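Local atomic coordinates of 30S ribosomal protein S6 (Thermotoga maritima, PDB entry 1VMB), a protein that probably binds 16S ribosomal RNA together with protein bS18 as a component of the small ribosomal subunit. Residues R19-M24 with Q88-L93; M63-Y68 with F73-Y78. All coordinates share one frame; numbering follows the deposited sequence.

Interaction 1. Residues R19-M24 with Q88-L93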
loop_
_atom_site.group_PDB
_atom_site.type_symbol
_atom_site.label_atom_id
_atom_site.label_comp_id
_atom_site.label_asym_id
_atom_site.label_seq_id
_atom_site.Cartn_x
_atom_site.Cartn_y
_atom_site.Cartn_z
ATOM N N ARG A 19 -1.605 -7.346 13.959
ATOM C CA ARG A 19 -0.306 -6.906 13.500
ATOM C C ARG A 19 -0.543 -5.709 12.651
ATOM O O ARG A 19 -1.597 -5.631 12.003
ATOM C CB ARG A 19 0.320 -8.042 12.700
ATOM C CG ARG A 19 0.603 -9.311 13.545
ATOM C CD ARG A 19 1.205 -10.452 12.719
ATOM N NE ARG A 19 1.469 -11.631 13.545
ATOM C CZ ARG A 19 1.974 -12.779 13.080
ATOM N NH1 ARG A 19 2.272 -12.904 11.800
ATOM N NH2 ARG A 19 2.215 -13.784 13.911
ATOM N N ILE A 20 0.437 -4.799 12.599
ATOM C CA ILE A 20 0.289 -3.550 11.875
ATOM C C ILE A 20 1.216 -3.556 10.673
ATOM O O ILE A 20 2.391 -3.857 10.818
ATOM C CB ILE A 20 0.634 -2.314 12.816
ATOM C CG1 ILE A 20 -0.234 -2.272 14.070
ATOM C CG2 ILE A 20 0.536 -0.977 12.078
ATOM C CD1 ILE A 20 0.235 -1.292 15.127
ATOM N N TYR A 21 0.681 -3.198 9.512
ATOM C CA TYR A 21 1.440 -3.146 8.258
ATOM C C TYR A 21 1.356 -1.841 7.546
ATOM O O TYR A 21 0.410 -1.092 7.746
ATOM C CB TYR A 21 0.858 -4.209 7.322
ATOM C CG TYR A 21 1.072 -5.593 7.863
ATOM C CD1 TYR A 21 0.129 -6.178 8.732
ATOM C CD2 TYR A 21 2.192 -6.320 7.541
ATOM C CE1 TYR A 21 0.316 -7.451 9.253
ATOM C CE2 TYR A 21 2.386 -7.576 8.066
ATOM C CZ TYR A 21 1.456 -8.147 8.923
ATOM O OH TYR A 21 1.682 -9.423 9.457
ATOM N N GLU A 22 2.414 -1.529 6.787
ATOM C CA GLU A 22 2.350 -0.483 5.754
ATOM C C GLU A 22 2.519 -1.129 4.411
ATOM O O GLU A 22 3.303 -2.059 4.244
ATOM C CB GLU A 22 3.354 0.639 5.986
ATOM C CG GLU A 22 4.769 0.206 5.779
ATOM C CD GLU A 22 5.768 1.326 5.828
ATOM O OE1 GLU A 22 5.612 2.318 6.594
ATOM O OE2 GLU A 22 6.732 1.193 5.062
ATOM N N SER A 23 1.790 -0.599 3.432
ATOM C CA SER A 23 2.023 -0.975 2.037
ATOM C C SER A 23 2.043 0.253 1.199
ATOM O O SER A 23 1.057 1.009 1.172
ATOM C CB SER A 23 0.932 -1.932 1.509
ATOM O OG SER A 23 1.331 -2.494 0.263
ATOM N N MET A 24 3.181 0.482 0.532
ATOM C CA MET A 24 3.376 1.644 -0.339
ATOM C C MET A 24 3.332 1.101 -1.734
ATOM O O MET A 24 4.019 0.097 -2.041
ATOM C CB MET A 24 4.725 2.338 -0.095
ATOM C CG MET A 24 4.933 3.605 -0.944
ATOM S SD MET A 24 6.603 4.270 -0.870
ATOM C CE MET A 24 7.222 3.510 -2.351
ATOM N N GLN A 88 -2.296 -13.400 8.195
ATOM C CA GLN A 88 -2.454 -14.751 7.592
ATOM C C GLN A 88 -2.826 -14.692 6.106
ATOM O O GLN A 88 -2.695 -15.701 5.383
ATOM C CB GLN A 88 -3.492 -15.570 8.347
ATOM C CG GLN A 88 -3.143 -15.862 9.798
ATOM C CD GLN A 88 -1.680 -16.174 9.987
ATOM O OE1 GLN A 88 -1.247 -17.283 9.715
ATOM N NE2 GLN A 88 -0.911 -15.198 10.474
ATOM N N ASN A 89 -3.308 -13.542 5.640
ATOM C CA ASN A 89 -3.744 -13.429 4.259
ATOM C C ASN A 89 -3.050 -12.314 3.471
ATOM O O ASN A 89 -3.606 -11.745 2.513
ATOM C CB ASN A 89 -5.263 -13.346 4.187
ATOM C CG ASN A 89 -5.908 -14.673 4.571
ATOM O OD1 ASN A 89 -5.874 -15.656 3.818
ATOM N ND2 ASN A 89 -6.359 -14.742 5.776
ATOM N N LEU A 90 -1.808 -12.015 3.831
ATOM C CA LEU A 90 -1.106 -10.931 3.180
ATOM C C LEU A 90 -0.855 -11.245 1.712
ATOM O O LEU A 90 -0.689 -10.346 0.904
ATOM C CB LEU A 90 0.238 -10.673 3.817
ATOM C CG LEU A 90 0.197 -10.176 5.259
ATOM C CD1 LEU A 90 1.631 -10.214 5.823
ATOM C CD2 LEU A 90 -0.373 -8.773 5.201
ATOM N N GLN A 91 -0.745 -12.510 1.369
ATOM C CA GLN A 91 -0.528 -12.838 -0.049
ATOM C C GLN A 91 -1.633 -12.336 -0.998
ATOM O O GLN A 91 -1.383 -12.146 -2.209
ATOM C CB GLN A 91 -0.385 -14.335 -0.215
ATOM C CG GLN A 91 -1.696 -15.069 -0.039
ATOM C CD GLN A 91 -2.150 -15.308 1.426
ATOM O OE1 GLN A 91 -1.429 -14.967 2.421
ATOM N NE2 GLN A 91 -3.319 -15.959 1.553
ATOM N N GLU A 92 -2.838 -12.095 -0.466
ATOM C CA GLU A 92 -3.926 -11.540 -1.246
ATOM C C GLU A 92 -3.539 -10.183 -1.821
ATOM O O GLU A 92 -3.866 -9.832 -2.951
ATOM C CB GLU A 92 -5.220 -11.440 -0.418
ATOM C CG GLU A 92 -5.785 -12.755 0.003
ATOM C CD GLU A 92 -6.434 -13.561 -1.107
ATOM O OE1 GLU A 92 -6.622 -13.064 -2.242
ATOM O OE2 GLU A 92 -6.777 -14.706 -0.809
ATOM N N LEU A 93 -2.851 -9.391 -1.019
ATOM C CA LEU A 93 -2.417 -8.082 -1.477
ATOM C C LEU A 93 -1.260 -8.199 -2.433
ATOM O O LEU A 93 -1.274 -7.616 -3.519
ATOM C CB LEU A 93 -2.065 -7.231 -0.283
ATOM C CG LEU A 93 -1.497 -5.840 -0.564
ATOM C CD1 LEU A 93 -2.497 -4.964 -1.270
ATOM C CD2 LEU A 93 -1.064 -5.167 0.732
#
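The Tyr21 ring carries one face against Leu90: methyl CD2 sits 4.1 Å from the ring centroid and 6° off the ring normal, which identifies a CH-pi contact over the centre of the face. The second methyl of the same leucine serves the far end of the ring, with Leu90 CD1 3.5 Å from Tyr21 CE2 and near the phenolic OH, so the isopropyl fork covers both centre and rim. The two side chains come from opposite directions; with Tyr21 CG anti to its carbonyl carbon (chi1 -65°), the ring stands out from the strand, that face turned to Leu90. Phe83 of the adjacent strand also meets this ring at a small angle. One step further along, Leu93 CD2 lies 3.6 Å from Ser23 OG, a van der Waals contact; that buried hydroxyl is hydrogen-bonded with Tyr97 OH and Thr108 OG1. At the outer end, Arg19 NH1 and Gln88 NE2 stay 4.1 Å apart, with guanidinium and amide planes 83° apart. Leu93 also packs on Val43, Ile47 and Val51 of helix 33-51. The alternate residues Arg19, Tyr21 and Ser23 meet residues 88-93, which lead into helix 91-98, the helix-on-sheet packing of the ferredoxin-like alpha+beta sandwich of bS6.

Interaction 2. Residues M63-Y68 with F73-Y78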
loop_
_atom_site.group_PDB
_atom_site.type_symbol
_atom_site.label_atom_id
_atom_site.label_comp_id
_atom_site.label_asym_id
_atom_site.label_seq_id
_atom_site.Cartn_x
_atom_site.Cartn_y
_atom_site.Cartn_z
ATOM N N MET A 63 2.282 12.672 -6.999
ATOM C CA MET A 63 3.394 12.426 -7.959
ATOM C C MET A 63 4.745 12.819 -7.358
ATOM O O MET A 63 4.898 13.879 -6.740
ATOM C CB MET A 63 3.130 13.177 -9.291
ATOM C CG MET A 63 3.925 12.554 -10.516
ATOM S SD MET A 63 3.296 10.970 -11.103
ATOM C CE MET A 63 1.735 11.423 -11.801
ATOM N N ARG A 64 5.723 11.927 -7.442
ATOM C CA ARG A 64 7.077 12.189 -6.982
ATOM C C ARG A 64 8.146 11.642 -7.957
ATOM O O ARG A 64 7.937 10.593 -8.551
ATOM C CB ARG A 64 7.319 11.523 -5.646
ATOM C CG ARG A 64 6.347 11.912 -4.541
ATOM C CD ARG A 64 6.605 11.130 -3.248
ATOM N NE ARG A 64 7.685 11.747 -2.482
ATOM C CZ ARG A 64 8.207 11.246 -1.369
ATOM N NH1 ARG A 64 7.784 10.090 -0.886
ATOM N NH2 ARG A 64 9.173 11.917 -0.726
ATOM N N LYS A 65 9.264 12.363 -8.111
ATOM C CA LYS A 65 10.355 11.938 -9.026
ATOM C C LYS A 65 11.176 10.859 -8.363
ATOM O O LYS A 65 11.379 10.941 -7.151
ATOM C CB LYS A 65 11.274 13.114 -9.385
ATOM C CG LYS A 65 10.619 14.181 -10.206
ATOM C CD LYS A 65 10.180 13.652 -11.572
ATOM C CE LYS A 65 9.923 14.750 -12.623
ATOM N NZ LYS A 65 9.892 14.200 -14.017
ATOM N N PHE A 66 11.637 9.865 -9.140
ATOM C CA PHE A 66 12.602 8.850 -8.685
ATOM C C PHE A 66 14.039 9.312 -8.823
ATOM O O PHE A 66 14.335 10.197 -9.602
ATOM C CB PHE A 66 12.452 7.581 -9.546
ATOM C CG PHE A 66 11.031 7.076 -9.688
ATOM C CD1 PHE A 66 10.180 6.995 -8.580
ATOM C CD2 PHE A 66 10.557 6.622 -10.918
ATOM C CE1 PHE A 66 8.879 6.505 -8.726
ATOM C CE2 PHE A 66 9.295 6.134 -11.069
ATOM C CZ PHE A 66 8.443 6.060 -9.964
ATOM N N ALA A 67 14.959 8.668 -8.099
ATOM C CA ALA A 67 16.370 8.956 -8.250
ATOM C C ALA A 67 16.898 8.574 -9.634
ATOM O O ALA A 67 17.720 9.290 -10.211
ATOM C CB ALA A 67 17.185 8.237 -7.136
ATOM N N TYR A 68 16.410 7.437 -10.132
ATOM C CA TYR A 68 16.712 6.895 -11.459
ATOM C C TYR A 68 15.429 6.140 -11.867
ATOM O O TYR A 68 14.593 5.876 -11.022
ATOM C CB TYR A 68 17.876 5.910 -11.439
ATOM C CG TYR A 68 19.167 6.458 -10.864
ATOM C CD1 TYR A 68 20.070 7.152 -11.660
ATOM C CD2 TYR A 68 19.472 6.296 -9.519
ATOM C CE1 TYR A 68 21.251 7.685 -11.112
ATOM C CE2 TYR A 68 20.619 6.803 -8.972
ATOM C CZ TYR A 68 21.517 7.493 -9.747
ATOM O OH TYR A 68 22.694 7.972 -9.212
ATOM N N PHE A 73 9.977 4.787 -16.263
ATOM C CA PHE A 73 9.409 6.077 -15.806
ATOM C C PHE A 73 10.366 6.790 -14.850
ATOM O O PHE A 73 11.134 6.139 -14.108
ATOM C CB PHE A 73 8.064 5.879 -15.115
ATOM C CG PHE A 73 7.037 5.220 -16.006
ATOM C CD1 PHE A 73 6.464 5.931 -17.048
ATOM C CD2 PHE A 73 6.679 3.876 -15.811
ATOM C CE1 PHE A 73 5.526 5.351 -17.880
ATOM C CE2 PHE A 73 5.713 3.286 -16.634
ATOM C CZ PHE A 73 5.154 4.025 -17.673
ATOM N N ASN A 74 10.266 8.110 -14.821
ATOM C CA ASN A 74 11.115 8.933 -13.967
ATOM C C ASN A 74 10.364 9.491 -12.740
ATOM O O ASN A 74 10.965 10.139 -11.890
ATOM C CB ASN A 74 11.645 10.081 -14.797
ATOM C CG ASN A 74 12.470 9.599 -15.985
ATOM O OD1 ASN A 74 13.439 8.846 -15.814
ATOM N ND2 ASN A 74 12.102 10.030 -17.170
ATOM N N GLU A 75 9.062 9.243 -12.679
ATOM C CA GLU A 75 8.185 9.655 -11.578
ATOM C C GLU A 75 6.997 8.745 -11.494
ATOM O O GLU A 75 6.731 7.996 -12.394
ATOM C CB GLU A 75 7.669 11.072 -11.817
ATOM C CG GLU A 75 6.859 11.200 -13.100
ATOM C CD GLU A 75 6.343 12.596 -13.355
ATOM O OE1 GLU A 75 6.558 13.499 -12.493
ATOM O OE2 GLU A 75 5.700 12.805 -14.435
ATOM N N GLY A 76 6.281 8.800 -10.383
ATOM C CA GLY A 76 5.099 7.946 -10.215
ATOM C C GLY A 76 4.266 8.458 -9.063
ATOM O O GLY A 76 4.713 9.364 -8.352
ATOM N N ASP A 77 3.029 7.937 -8.962
ATOM C CA ASP A 77 2.052 8.488 -8.004
ATOM C C ASP A 77 2.068 7.569 -6.789
ATOM O O ASP A 77 1.675 6.422 -6.899
ATOM C CB ASP A 77 0.681 8.556 -8.670
ATOM C CG ASP A 77 -0.367 9.187 -7.810
ATOM O OD1 ASP A 77 -0.122 9.415 -6.612
ATOM O OD2 ASP A 77 -1.471 9.574 -8.289
ATOM N N TYR A 78 2.523 8.123 -5.668
ATOM C CA TYR A 78 2.711 7.339 -4.411
ATOM C C TYR A 78 1.473 7.348 -3.528
ATOM O O TYR A 78 0.886 8.446 -3.253
ATOM C CB TYR A 78 3.855 7.935 -3.592
ATOM C CG TYR A 78 5.300 7.656 -4.031
ATOM C CD1 TYR A 78 5.791 8.139 -5.230
ATOM C CD2 TYR A 78 6.203 7.032 -3.190
ATOM C CE1 TYR A 78 7.103 8.001 -5.565
ATOM C CE2 TYR A 78 7.560 6.880 -3.521
ATOM C CZ TYR A 78 7.997 7.326 -4.727
ATOM O OH TYR A 78 9.331 7.270 -5.103
#
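With CG anti to the carbonyl carbon in Phe66 (chi1 -50°) and Tyr78 (chi1 -77°), the two rings lean together on one face of the end of the beta hairpin formed by edge strand 54-66 and strand 73-85. Arg64 and Gly76 form its hydrogen-bonded pair: Arg64 N reaches Gly76 O at 2.9 Å, and Gly76 N returns to Arg64 O at 3.1 Å. Beyond them Phe66 N donates to Asn74 O at 2.8 Å, from above the carbonyl plane. The Phe66 ring lies across the opposite backbone, Glu75 CA over one face and Phe73 O and Tyr78 OH at its edge; its CZ is 3.5 Å from Gly76 N, where a side chain on Gly76 would collide. Replacing Phe66 by an alanine is likely to uncover the backbone at Glu75 and Gly76 and to take from the Tyr78 ring one packing partner. Arg64 CD stands over a face of Tyr78, 3.8 Å from the ring centroid, a CH-pi contact. On the other face of the sheet Asp77 forms salt bridges with Arg36 and Arg60, while Lys65 NZ makes a long salt bridge of 3.7 Å to Glu75 OE1. That same Glu75 OE1 also lies 3.4 Å from Met63 CG.

In the fold
The two contacts lie on opposite sides of the chain's centre, their own centres about 23 Å apart. Interaction 1 is partly buried and joins different kinds of element, strand 19-27 and the start of helix 91-98; it buries 199 Å², mostly through side-chain contacts of Leu90 and Leu93, with a polar pair at its outer end. Interaction 2, at the surface, joins two strands close in sequence and buries 653 Å², combining backbone hydrogen bonds with aromatic, aliphatic and charged side chains. Both reach one sheet, in which strands 19-27 and 73-85 are neighbours, and strand 73-85 leads on to helix 91-98. The contacts touch where the Met24 side chain packs on Tyr78.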